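Local coordinates for putative nucleoprotein (Infectious salmon anemia virus, PDB 4EWC), which encapsidates the negative-strand viral RNA, protecting it from nucleases and forming the ribonucleoprotein that serves as template for transcription and replication, at residues A[141-146]-A[257-262]; A[264-269]-A[449-454]; A[308-313]-A[344-349]; A[455-460]-A[467-472]; A[569-572]-A[577-580]. All blocks are in the same frame, centred on the assembly; numbering follows the deposited sequence.

Contact 1 (A[141-146]-A[257-262]); sequences SNMAYN and SNQCMA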
# COMPACT_ATOMS: atom_id res chain seq x y z
N SER A 141 3.12 28.25 18.77
CA SER A 141 1.71 28.51 19.08
C SER A 141 1.46 28.35 20.58
O SER A 141 2.21 27.66 21.27
CB SER A 141 0.78 27.64 18.24
OG SER A 141 0.54 26.38 18.86
N ASN A 142 0.42 29.01 21.08
CA ASN A 142 0.16 29.01 22.51
C ASN A 142 -0.13 27.64 23.01
O ASN A 142 0.39 27.21 24.04
CB ASN A 142 -1.05 29.88 22.86
CG ASN A 142 -0.73 31.35 22.85
OD1 ASN A 142 0.43 31.77 22.91
ND2 ASN A 142 -1.78 32.16 22.79
N MSE A 143 -1.01 26.97 22.28
CA MSE A 143 -1.47 25.66 22.65
C MSE A 143 -0.28 24.73 22.67
O MSE A 143 -0.20 23.88 23.55
CB MSE A 143 -2.52 25.18 21.67
CG MSE A 143 -3.09 23.82 22.01
SE MSE A 143 -4.07 23.85 23.72
CE MSE A 143 -5.62 24.92 23.19
N ALA A 144 0.64 24.89 21.72
CA ALA A 144 1.83 24.06 21.70
C ALA A 144 2.70 24.30 22.92
O ALA A 144 3.10 23.35 23.61
CB ALA A 144 2.61 24.30 20.43
N TYR A 145 2.99 25.57 23.19
CA TYR A 145 3.84 25.94 24.32
C TYR A 145 3.23 25.48 25.64
O TYR A 145 3.94 25.06 26.55
CB TYR A 145 4.09 27.46 24.34
CG TYR A 145 4.85 27.91 25.57
CD1 TYR A 145 6.24 27.85 25.61
CD2 TYR A 145 4.17 28.38 26.69
CE1 TYR A 145 6.95 28.26 26.74
CE2 TYR A 145 4.87 28.78 27.83
CZ TYR A 145 6.25 28.73 27.85
OH TYR A 145 6.95 29.11 28.97
N ASN A 146 1.90 25.58 25.73
CA ASN A 146 1.18 25.18 26.93
C ASN A 146 1.24 23.69 27.16
O ASN A 146 1.42 23.23 28.29
CB ASN A 146 -0.28 25.65 26.86
CG ASN A 146 -0.41 27.15 27.04
OD1 ASN A 146 0.53 27.81 27.50
ND2 ASN A 146 -1.56 27.69 26.69
N SER A 257 -5.33 22.70 31.64
CA SER A 257 -5.01 21.34 32.03
C SER A 257 -5.92 20.39 31.22
O SER A 257 -5.44 19.50 30.53
CB SER A 257 -5.21 21.15 33.53
OG SER A 257 -4.64 19.91 33.97
N ASN A 258 -7.22 20.64 31.27
CA ASN A 258 -8.16 19.84 30.51
C ASN A 258 -7.91 19.82 28.99
O ASN A 258 -8.05 18.78 28.35
CB ASN A 258 -9.61 20.21 30.86
CG ASN A 258 -9.93 19.91 32.32
OD1 ASN A 258 -9.21 19.17 32.98
ND2 ASN A 258 -11.01 20.49 32.83
N GLN A 259 -7.51 20.94 28.41
CA GLN A 259 -7.15 20.94 26.99
C GLN A 259 -5.98 19.99 26.71
O GLN A 259 -6.03 19.20 25.77
CB GLN A 259 -6.82 22.36 26.51
CG GLN A 259 -8.00 23.28 26.47
CD GLN A 259 -7.61 24.69 26.05
OE1 GLN A 259 -6.69 25.29 26.62
NE2 GLN A 259 -8.29 25.23 25.05
N CYS A 260 -4.93 20.09 27.53
CA CYS A 260 -3.78 19.21 27.44
C CYS A 260 -4.12 17.73 27.65
O CYS A 260 -3.65 16.84 26.93
CB CYS A 260 -2.72 19.64 28.48
SG CYS A 260 -2.00 21.30 28.21
N MSE A 261 -4.97 17.47 28.64
CA MSE A 261 -5.40 16.10 28.89
C MSE A 261 -6.23 15.56 27.71
O MSE A 261 -6.10 14.41 27.33
CB MSE A 261 -6.12 16.00 30.23
CG MSE A 261 -5.18 16.13 31.42
SE MSE A 261 -4.02 14.52 31.53
CE MSE A 261 -5.39 13.23 31.93
N ALA A 262 -7.03 16.41 27.08
CA ALA A 262 -7.72 16.01 25.87
C ALA A 262 -6.75 15.65 24.74
O ALA A 262 -6.97 14.67 24.02
CB ALA A 262 -8.69 17.11 25.41

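Contact 2 (A[264-269]-A[449-454]); sequences IMKSVL and MVATAF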
# COMPACT_ATOMS: atom_id res chain seq x y z
N ILE A 264 -3.55 14.70 25.00
CA ILE A 264 -2.81 13.51 25.42
C ILE A 264 -3.70 12.25 25.49
O ILE A 264 -3.31 11.16 25.04
CB ILE A 264 -2.11 13.77 26.77
CG1 ILE A 264 -1.22 15.00 26.64
CG2 ILE A 264 -1.28 12.58 27.22
CD1 ILE A 264 -0.52 15.42 27.94
N MSE A 265 -4.91 12.39 26.03
CA MSE A 265 -5.82 11.25 26.02
C MSE A 265 -6.20 10.81 24.60
O MSE A 265 -6.30 9.61 24.36
CB MSE A 265 -7.03 11.43 26.96
CG MSE A 265 -6.65 11.54 28.46
SE MSE A 265 -5.54 10.07 29.19
CE MSE A 265 -3.81 10.33 28.37
N LYS A 266 -6.34 11.76 23.67
CA LYS A 266 -6.55 11.40 22.26
C LYS A 266 -5.46 10.46 21.74
O LYS A 266 -5.74 9.50 21.02
CB LYS A 266 -6.67 12.62 21.34
CG LYS A 266 -6.97 12.26 19.88
CD LYS A 266 -7.16 13.49 18.98
CE LYS A 266 -7.50 13.11 17.52
NZ LYS A 266 -8.83 12.46 17.40
N SER A 267 -4.22 10.70 22.13
CA SER A 267 -3.13 9.86 21.67
C SER A 267 -3.16 8.48 22.33
O SER A 267 -3.09 7.46 21.66
CB SER A 267 -1.81 10.56 21.89
OG SER A 267 -1.67 11.67 21.06
N VAL A 268 -3.28 8.46 23.65
CA VAL A 268 -3.17 7.23 24.42
C VAL A 268 -4.30 6.27 24.09
O VAL A 268 -4.10 5.05 23.96
CB VAL A 268 -3.19 7.52 25.94
CG1 VAL A 268 -3.69 6.34 26.74
CG2 VAL A 268 -1.82 7.96 26.41
N LEU A 269 -5.50 6.83 23.93
CA LEU A 269 -6.69 6.04 23.73
C LEU A 269 -6.89 5.59 22.29
O LEU A 269 -7.71 4.73 22.02
CB LEU A 269 -7.93 6.82 24.17
CG LEU A 269 -8.01 7.12 25.65
CD1 LEU A 269 -9.30 7.87 25.92
CD2 LEU A 269 -7.93 5.85 26.47
N MSE A 449 1.01 7.85 17.79
CA MSE A 449 1.79 8.95 17.24
C MSE A 449 0.99 9.87 16.32
O MSE A 449 1.14 11.09 16.36
CB MSE A 449 3.07 8.47 16.58
CG MSE A 449 4.11 8.03 17.61
SE MSE A 449 5.78 7.56 16.72
CE MSE A 449 6.45 9.40 16.74
N VAL A 450 0.12 9.29 15.50
CA VAL A 450 -0.72 10.08 14.62
C VAL A 450 -2.09 10.28 15.24
O VAL A 450 -2.96 10.93 14.65
CB VAL A 450 -0.83 9.45 13.23
CG1 VAL A 450 0.57 9.36 12.61
CG2 VAL A 450 -1.53 8.07 13.31
N ALA A 451 -2.25 9.75 16.46
CA ALA A 451 -3.46 9.96 17.26
C ALA A 451 -4.76 9.61 16.53
O ALA A 451 -5.76 10.31 16.69
CB ALA A 451 -3.53 11.40 17.77
N THR A 452 -4.74 8.54 15.75
CA THR A 452 -5.96 8.11 15.05
C THR A 452 -5.88 6.70 14.50
O THR A 452 -4.93 6.34 13.82
CB THR A 452 -6.38 9.08 13.91
OG1 THR A 452 -7.65 8.67 13.39
CG2 THR A 452 -5.31 9.16 12.79
N ALA A 453 -6.89 5.89 14.78
CA ALA A 453 -6.94 4.54 14.20
C ALA A 453 -7.30 4.57 12.72
O ALA A 453 -7.24 3.55 12.05
CB ALA A 453 -7.90 3.63 14.97
N PHE A 454 -7.67 5.73 12.19
CA PHE A 454 -8.23 5.78 10.85
C PHE A 454 -7.27 6.34 9.83
O PHE A 454 -7.68 6.72 8.73
CB PHE A 454 -9.56 6.53 10.87
CG PHE A 454 -10.51 6.00 11.89
CD1 PHE A 454 -10.95 4.68 11.80
CD2 PHE A 454 -10.89 6.75 12.98
CE1 PHE A 454 -11.79 4.16 12.74
CE2 PHE A 454 -11.74 6.21 13.94
CZ PHE A 454 -12.19 4.92 13.81
O HOH W 1 -8.35 9.69 17.96

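Contact 3 (A[308-313]-A[344-349]); sequences MRNCGG and RGRCRT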
# COMPACT_ATOMS: atom_id res chain seq x y z
N MSE A 308 -12.04 20.77 24.13
CA MSE A 308 -11.34 20.54 22.88
C MSE A 308 -12.16 19.66 21.95
O MSE A 308 -11.70 18.59 21.49
CB MSE A 308 -9.98 19.92 23.14
CG MSE A 308 -9.04 20.85 23.88
SE MSE A 308 -8.40 22.26 22.69
CE MSE A 308 -7.03 21.21 21.77
N ARG A 309 -13.38 20.13 21.68
CA ARG A 309 -14.36 19.42 20.88
C ARG A 309 -13.77 18.72 19.65
O ARG A 309 -14.03 17.55 19.44
CB ARG A 309 -15.50 20.34 20.48
CG ARG A 309 -16.52 20.57 21.58
CD ARG A 309 -17.29 19.30 21.86
NE ARG A 309 -17.59 19.10 23.28
CZ ARG A 309 -17.99 17.94 23.81
NH1 ARG A 309 -18.14 16.87 23.03
NH2 ARG A 309 -18.23 17.86 25.11
N ASN A 310 -12.95 19.42 18.88
CA ASN A 310 -12.40 18.86 17.64
C ASN A 310 -11.38 17.72 17.81
O ASN A 310 -10.86 17.22 16.81
CB ASN A 310 -11.81 19.95 16.74
CG ASN A 310 -12.80 21.08 16.41
OD1 ASN A 310 -14.01 20.88 16.39
ND2 ASN A 310 -12.27 22.26 16.13
N CYS A 311 -11.05 17.33 19.04
CA CYS A 311 -10.27 16.11 19.26
C CYS A 311 -11.17 14.88 19.10
O CYS A 311 -10.70 13.73 19.03
CB CYS A 311 -9.66 16.10 20.66
SG CYS A 311 -8.34 17.29 20.94
N GLY A 312 -12.47 15.15 19.04
CA GLY A 312 -13.50 14.16 19.23
C GLY A 312 -14.13 13.50 18.03
O GLY A 312 -14.76 12.46 18.19
N GLY A 313 -14.01 14.04 16.83
CA GLY A 313 -14.57 13.33 15.68
C GLY A 313 -16.06 13.59 15.46
O GLY A 313 -16.88 13.37 16.36
N ARG A 344 -21.36 23.13 11.72
CA ARG A 344 -21.12 24.09 10.64
C ARG A 344 -19.72 24.64 10.71
O ARG A 344 -19.03 24.69 9.70
CB ARG A 344 -22.16 25.23 10.60
CG ARG A 344 -22.31 25.87 9.20
CD ARG A 344 -23.46 26.86 9.12
NE ARG A 344 -23.73 27.34 7.77
CZ ARG A 344 -22.98 28.23 7.12
NH1 ARG A 344 -21.89 28.73 7.69
NH2 ARG A 344 -23.31 28.62 5.89
N GLY A 345 -19.29 25.02 11.91
CA GLY A 345 -17.93 25.47 12.14
C GLY A 345 -16.86 24.42 11.88
O GLY A 345 -15.72 24.76 11.62
N ARG A 346 -17.21 23.14 11.95
CA ARG A 346 -16.21 22.12 11.72
C ARG A 346 -16.04 21.84 10.23
O ARG A 346 -15.06 21.22 9.83
CB ARG A 346 -16.50 20.83 12.50
CG ARG A 346 -16.27 20.98 14.01
CD ARG A 346 -16.36 19.67 14.73
NE ARG A 346 -15.13 18.88 14.64
CZ ARG A 346 -14.96 17.70 15.24
NH1 ARG A 346 -15.95 17.19 15.97
NH2 ARG A 346 -13.81 17.03 15.13
N CYS A 347 -16.98 22.32 9.43
CA CYS A 347 -16.88 22.17 8.00
C CYS A 347 -15.77 23.01 7.40
O CYS A 347 -15.52 24.14 7.82
CB CYS A 347 -18.21 22.52 7.32
SG CYS A 347 -19.54 21.48 7.79
N ARG A 348 -15.12 22.43 6.39
CA ARG A 348 -13.97 23.04 5.75
C ARG A 348 -14.21 23.24 4.27
O ARG A 348 -13.37 23.79 3.56
CB ARG A 348 -12.74 22.21 5.98
CG ARG A 348 -12.29 22.22 7.43
CD ARG A 348 -11.34 21.07 7.73
NE ARG A 348 -10.15 21.10 6.90
CZ ARG A 348 -9.93 20.26 5.89
NH1 ARG A 348 -10.82 19.32 5.57
NH2 ARG A 348 -8.80 20.37 5.19
N THR A 349 -15.37 22.78 3.79
CA THR A 349 -15.82 23.17 2.48
C THR A 349 -17.21 23.78 2.59
O THR A 349 -17.96 23.47 3.51
CB THR A 349 -15.86 21.99 1.49
OG1 THR A 349 -16.92 21.08 1.84
CG2 THR A 349 -14.52 21.25 1.45

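Contact 4 (A[455-460]-A[467-472]); sequences CSADII and SERYRS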
# COMPACT_ATOMS: atom_id res chain seq x y z
N CYS A 455 -5.99 6.37 10.21
CA CYS A 455 -4.95 6.93 9.35
C CYS A 455 -4.63 5.95 8.24
O CYS A 455 -4.80 4.76 8.40
CB CYS A 455 -3.68 7.19 10.15
SG CYS A 455 -2.30 7.84 9.18
N SER A 456 -4.16 6.47 7.12
CA SER A 456 -3.66 5.65 6.04
C SER A 456 -2.69 4.59 6.54
O SER A 456 -1.81 4.87 7.37
CB SER A 456 -2.97 6.54 4.99
OG SER A 456 -2.07 5.79 4.19
N ALA A 457 -2.85 3.36 6.04
CA ALA A 457 -1.94 2.28 6.39
C ALA A 457 -0.52 2.54 5.87
O ALA A 457 0.45 2.24 6.56
CB ALA A 457 -2.46 0.94 5.85
N ASP A 458 -0.42 3.08 4.66
CA ASP A 458 0.88 3.44 4.10
C ASP A 458 1.62 4.36 5.06
O ASP A 458 2.82 4.18 5.31
CB ASP A 458 0.73 4.16 2.77
CG ASP A 458 0.11 3.28 1.71
OD1 ASP A 458 0.85 2.41 1.19
OD2 ASP A 458 -1.09 3.48 1.37
N ILE A 459 0.90 5.34 5.60
CA ILE A 459 1.48 6.29 6.53
C ILE A 459 1.96 5.59 7.79
O ILE A 459 3.13 5.74 8.18
CB ILE A 459 0.52 7.43 6.90
CG1 ILE A 459 0.12 8.22 5.66
CG2 ILE A 459 1.17 8.38 7.93
CD1 ILE A 459 -0.81 9.39 5.97
N ILE A 460 1.05 4.84 8.42
CA ILE A 460 1.37 3.98 9.57
C ILE A 460 2.64 3.18 9.31
O ILE A 460 3.56 3.19 10.13
CB ILE A 460 0.26 2.95 9.85
CG1 ILE A 460 -1.02 3.65 10.32
CG2 ILE A 460 0.74 1.96 10.86
CD1 ILE A 460 -0.88 4.29 11.67
N SER A 467 5.67 -2.17 11.48
CA SER A 467 4.37 -2.36 12.10
C SER A 467 3.44 -3.12 11.14
O SER A 467 3.67 -3.14 9.92
CB SER A 467 3.75 -1.03 12.51
OG SER A 467 3.62 -0.18 11.39
N GLU A 468 2.41 -3.73 11.71
CA GLU A 468 1.44 -4.50 10.97
C GLU A 468 0.40 -3.59 10.27
O GLU A 468 -0.23 -2.75 10.90
CB GLU A 468 0.77 -5.50 11.92
CG GLU A 468 -0.34 -6.32 11.32
CD GLU A 468 0.16 -7.29 10.27
OE1 GLU A 468 0.88 -8.26 10.65
OE2 GLU A 468 -0.17 -7.09 9.06
N ARG A 469 0.23 -3.77 8.96
CA ARG A 469 -0.61 -2.90 8.15
C ARG A 469 -2.08 -3.37 8.07
O ARG A 469 -2.99 -2.61 7.68
CB ARG A 469 0.02 -2.74 6.77
CG ARG A 469 -0.91 -2.71 5.59
CD ARG A 469 -0.15 -2.78 4.26
NE ARG A 469 0.49 -1.52 3.88
CZ ARG A 469 0.01 -0.69 2.96
NH1 ARG A 469 -1.12 -0.98 2.33
NH2 ARG A 469 0.67 0.43 2.66
N TYR A 470 -2.33 -4.63 8.46
CA TYR A 470 -3.70 -5.15 8.52
C TYR A 470 -4.14 -5.56 9.92
O TYR A 470 -3.50 -6.37 10.59
CB TYR A 470 -3.93 -6.30 7.54
CG TYR A 470 -3.56 -5.97 6.11
CD1 TYR A 470 -4.43 -5.27 5.30
CD2 TYR A 470 -2.34 -6.38 5.58
CE1 TYR A 470 -4.10 -4.97 4.00
CE2 TYR A 470 -2.01 -6.09 4.28
CZ TYR A 470 -2.89 -5.38 3.50
OH TYR A 470 -2.56 -5.08 2.20
N ARG A 471 -5.26 -4.97 10.34
CA ARG A 471 -5.97 -5.32 11.56
C ARG A 471 -6.32 -6.81 11.56
O ARG A 471 -6.30 -7.46 12.60
CB ARG A 471 -7.25 -4.46 11.64
CG ARG A 471 -8.29 -4.92 12.66
CD ARG A 471 -7.77 -4.82 14.08
NE ARG A 471 -8.72 -5.30 15.10
CZ ARG A 471 -8.64 -6.48 15.71
NH1 ARG A 471 -7.68 -7.34 15.40
NH2 ARG A 471 -9.54 -6.82 16.62
N SER A 472 -6.62 -7.35 10.38
CA SER A 472 -6.97 -8.75 10.26
C SER A 472 -5.86 -9.72 10.71
O SER A 472 -6.14 -10.75 11.32
CB SER A 472 -7.44 -9.07 8.83
OG SER A 472 -6.61 -8.47 7.85

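Contact 5 (A[569-572]-A[577-580]); sequences KTFM and GKSA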
# COMPACT_ATOMS: atom_id res chain seq x y z
N LYS A 569 0.00 12.04 -3.06
CA LYS A 569 1.29 11.73 -2.47
C LYS A 569 1.65 12.62 -1.30
O LYS A 569 1.16 13.73 -1.17
CB LYS A 569 2.39 11.69 -3.53
CG LYS A 569 2.88 13.02 -4.01
CD LYS A 569 4.20 12.80 -4.75
CE LYS A 569 4.66 14.05 -5.48
NZ LYS A 569 5.99 13.83 -6.10
N THR A 570 2.51 12.11 -0.44
CA THR A 570 2.90 12.84 0.76
C THR A 570 4.34 12.49 1.18
O THR A 570 4.89 11.48 0.76
CB THR A 570 1.86 12.61 1.89
OG1 THR A 570 2.12 13.49 2.99
CG2 THR A 570 1.85 11.17 2.36
N PHE A 571 4.97 13.33 1.98
CA PHE A 571 6.36 13.12 2.32
C PHE A 571 6.50 12.63 3.74
O PHE A 571 5.90 13.19 4.66
CB PHE A 571 7.17 14.40 2.09
CG PHE A 571 7.30 14.77 0.64
CD1 PHE A 571 6.30 15.48 0.00
CD2 PHE A 571 8.40 14.37 -0.09
CE1 PHE A 571 6.40 15.80 -1.35
CE2 PHE A 571 8.52 14.70 -1.44
CZ PHE A 571 7.52 15.41 -2.06
N MSE A 572 7.28 11.57 3.92
CA MSE A 572 7.68 11.11 5.24
C MSE A 572 9.09 11.64 5.53
O MSE A 572 10.00 11.51 4.70
CB MSE A 572 7.67 9.59 5.31
CG MSE A 572 6.33 8.95 4.95
SE MSE A 572 4.90 9.61 6.16
CE MSE A 572 3.88 10.56 4.87
N GLY A 577 16.63 12.94 5.84
CA GLY A 577 15.98 13.59 4.72
C GLY A 577 14.47 13.37 4.58
O GLY A 577 13.77 13.06 5.54
N LYS A 578 13.97 13.53 3.36
CA LYS A 578 12.53 13.55 3.09
C LYS A 578 12.19 12.60 1.96
O LYS A 578 12.93 12.52 0.97
CB LYS A 578 12.12 14.98 2.71
CG LYS A 578 10.66 15.27 2.90
CD LYS A 578 10.33 16.74 2.67
CE LYS A 578 10.66 17.17 1.27
NZ LYS A 578 9.86 18.37 0.89
N SER A 579 11.07 11.89 2.07
CA SER A 579 10.74 10.85 1.08
C SER A 579 9.28 10.77 0.70
O SER A 579 8.43 10.60 1.57
CB SER A 579 11.17 9.47 1.57
OG SER A 579 11.37 8.62 0.47
N ALA A 580 9.00 10.83 -0.59
CA ALA A 580 7.61 10.73 -1.05
C ALA A 580 7.02 9.32 -0.95
O ALA A 580 7.68 8.32 -1.28
CB ALA A 580 7.49 11.24 -2.47

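Contact 1 (A[141-146]-A[257-262])
Asn146 and Cys260 mark the nearest backbone approach between segment 141-146, at the start of helix 142-162, and segment 257-262 of helix 253-269, their CA atoms 7.8 Å apart. That spacing leaves room for one layer of side chains, and Met143 and Gln259 supply most of it. Met143, a selenomethionine, sets out with CG opposite its backbone N (chi1 -178°) and then bends at both chi2 and chi3, a hooked shape that delivers CE to the Gln259 amide. The methyl lies against the body of that amide and not at one corner: CE of Met143 is 3.5 Å from CD of Gln259 and 3.6 Å from OE1 of Gln259, with NE2 at a similar distance. Behind the methyl, SE of Met143 stands 4.2 Å from CB of Gln259, so the thicker part of the side chain rests on the root of the glutamine. Deeper in, the thiol SG of Cys260 packs 3.9 Å from O of Asn146. The Asn146 amide finds its partners outside the two segments, OD1 accepting from the backbone N of Arg244. Ser141 is the N-cap of helix 142-162, with OG accepting from N of Ala144 at 3.2 Å. Just after the segment, Leu147 and Phe150 of the same helix continue the packing onto Cys260, while helices 174-188 and 302-305 touch helix 253-269 through Met261, which meets Met181 and Tyr304.

Contact 2 (A[264-269]-A[449-454])
Lys266 runs out from helix 253-269 as a nearly straight rod, CG opposite the backbone N (chi1 -176°), and turns only at its last torsion (chi4 66°), a course that lays its methylenes along Ala451. Ser267, whose OG instead lies on the side away from its carbonyl carbon (chi1 -68°), brings that hydroxyl up to the same alanine. The Ala451 methyl therefore has a neighbour from each residue: CB of Ala451 is 4.1 Å from CG of Lys266 and 3.8 Å from OG of Ser267. Further out, CE of Lys266 passes 3.4 Å from O of Ala451. The ammonium group reaches that carbonyl through a water, which accepts from NZ of Lys266 at 2.9 Å and donates to O of Ala451 at 3.0 Å. NZ also forms a salt bridge with Glu296 and a probable hydrogen bond to Cys311 O, so acid, backbone and water share the buried charge. CA of Ser267 and CA of Ala451 are just 4.4 Å apart, the methyl packing beside that line. Just beyond, Thr452 OG1 accepts from the backbone N of Phe454 in an ST turn, and Phe454 makes backbone hydrogen bonds to the second subunit. Ala451, with positive phi, is the C-prime residue of a Schellman motif, in which Thr452 N bonds to Val447 O and Ala451 N to Ser448 O as helix 438-449 ends.

Contact 3 (A[308-313]-A[344-349])
Asn310 and Arg346 face each other with CA of Asn310 and CA of Arg346 7.8 Å apart, where the short 3-10 turn 309-311 meets the C-terminal end of helix 334-346. The arginine spans the distance. Its chain kinks at chi3 (81°), which brings the guanidinium face up against the turn at Asn310, while the Asn310 side chain runs past it in the opposite sense. Amide and guanidinium planes lie 28° apart, and CA of Asn310 sits above the guanidinium toward its rim. OD1 of Asn310 is 3.5 Å from CZ of Arg346; from there the approach to NE is too poorly aligned for a hydrogen bond, so the oxygen simply lies over the guanidinium face. At the guanidinium edge is N of Gly313, 3.4 Å from NH2 of Arg346, a meeting of two donors that cannot bond to one another. NH2 gives its hydrogen bond to Arg385 O instead, and a long, weak ion pair links NH1 to Asp317. Within this helical-bundle region, the loop leading into helix 315-326 is thus laid against the end of helix 334-346. Thr387 makes backbone hydrogen bonds with Asn310, and Met308 packs onto Ala262 and Leu263 of helix 253-269.

Contact 4 (A[455-460]-A[467-472])
Both carboxylate oxygens of Asp458 are engaged: OD1 forms a salt bridge with NH2 of Arg469, and OD2 hydrogen-bonds to OG of Ser584. The modelled separation in the salt bridge, OD1 of Asp458 to NH2 of Arg469, is 2.5 Å, too short to be taken literally at this resolution. Carboxylate and guanidinium planes are 71° apart, so the pair meets through a single nitrogen and not side by side; NH1 of Arg469 stays 4.1 Å from OD1 of Asp458. Ala457 covers one face of the guanidinium, its CB lying over the centre, 4.1 Å from CZ of Arg469. CG of Arg469 is bordered too: it is 4.0 Å from CB of Ala457 and rests over the face of the neighbouring Tyr470 ring. A bend at chi3 (-76°) turns the chain from that ring toward the aspartate. Further along the helix, CG2 of Ile460 touches OG of Ser467 at 3.6 Å, while that hydroxyl hydrogen-bonds to Val464 O. Asp458 makes a long, weak ion pair with Arg469 of the second subunit, Arg469 the reciprocal one with Asp458 of that subunit, and Tyr470 OH bonds to Val582 N there. Ser456 is the N-cap of helix 457-463, its OG accepting weakly from N of Ile459; the contact is thus a capped helix start against which the chain folds back after the helix, set at a subunit interface.

Contact 5 (A[569-572]-A[577-580])
Met572 and Ser579 exchange two backbone hydrogen bonds: N of Met572 gives to O of Ser579 at 2.8 Å, and N of Ser579 gives back to O of Met572 at 2.9 Å. They make a hydrogen-bonded antiparallel pair, next to the non-hydrogen-bonded pair of Phe571 and Ala580, whose CA atoms stand 4.3 Å apart. Weaker CA-H...O contacts fill in between the strands, from CA of Ala580 to O of Thr570 and from CA of Phe571 to O of Ser579, the latter 3.3 Å. The strand axes run at 154°, antiparallel with the usual twist, as expected of a beta hairpin; here strand 568-574 returns as strand 577-583. The first of these is the middle strand of a small antiparallel sheet completed by strand 499-500, where Glu500 holds Thr570 OG1 by a hydrogen bond.

Aromatic contacts gather on the face that carries Phe571 and Ala580. The ammonium of Lys578 stands over the phenyl ring in a cation-pi interaction, NZ of Lys578 being 4.4 Å from the centroid of the Phe571 ring and only 11° off its normal. A turn at chi3 (61°) curls the lysine over the ring. Off-centre on the ring, CB of Ala580 makes a CH-pi contact, 4.2 Å from the Phe571 centroid.

Apolar contacts accompany these. CG of Lys578 lies 3.7 Å from CB of Phe571, and CE2 of Phe571 is 3.8 Å from CB of Ala580. On the other face, Met572 and Ser579 both touch Arg498. The second subunit also packs here, its Ile591 against Lys569 and Ala580.

Contacts 1 and 2 both use helix 253-269, their centres about 15 Å apart, and contact 3 is joined to each of them. Met308 of contact 3 packs against contact 1, with its SE 3.9 Å from CE of Met143, while O of Cys311 in contact 3 lies 2.8 Å from NZ of Lys266 in contact 2, a probable hydrogen bond. Contact 2 then passes into contact 4 along the chain, and Val450 touches Cys455 and Ile460. Contact 5 has its centre about 17 Å from that of contact 4, with nearest atoms about 4 Å apart. Contacts 2, 4 and 5 all meet the second subunit.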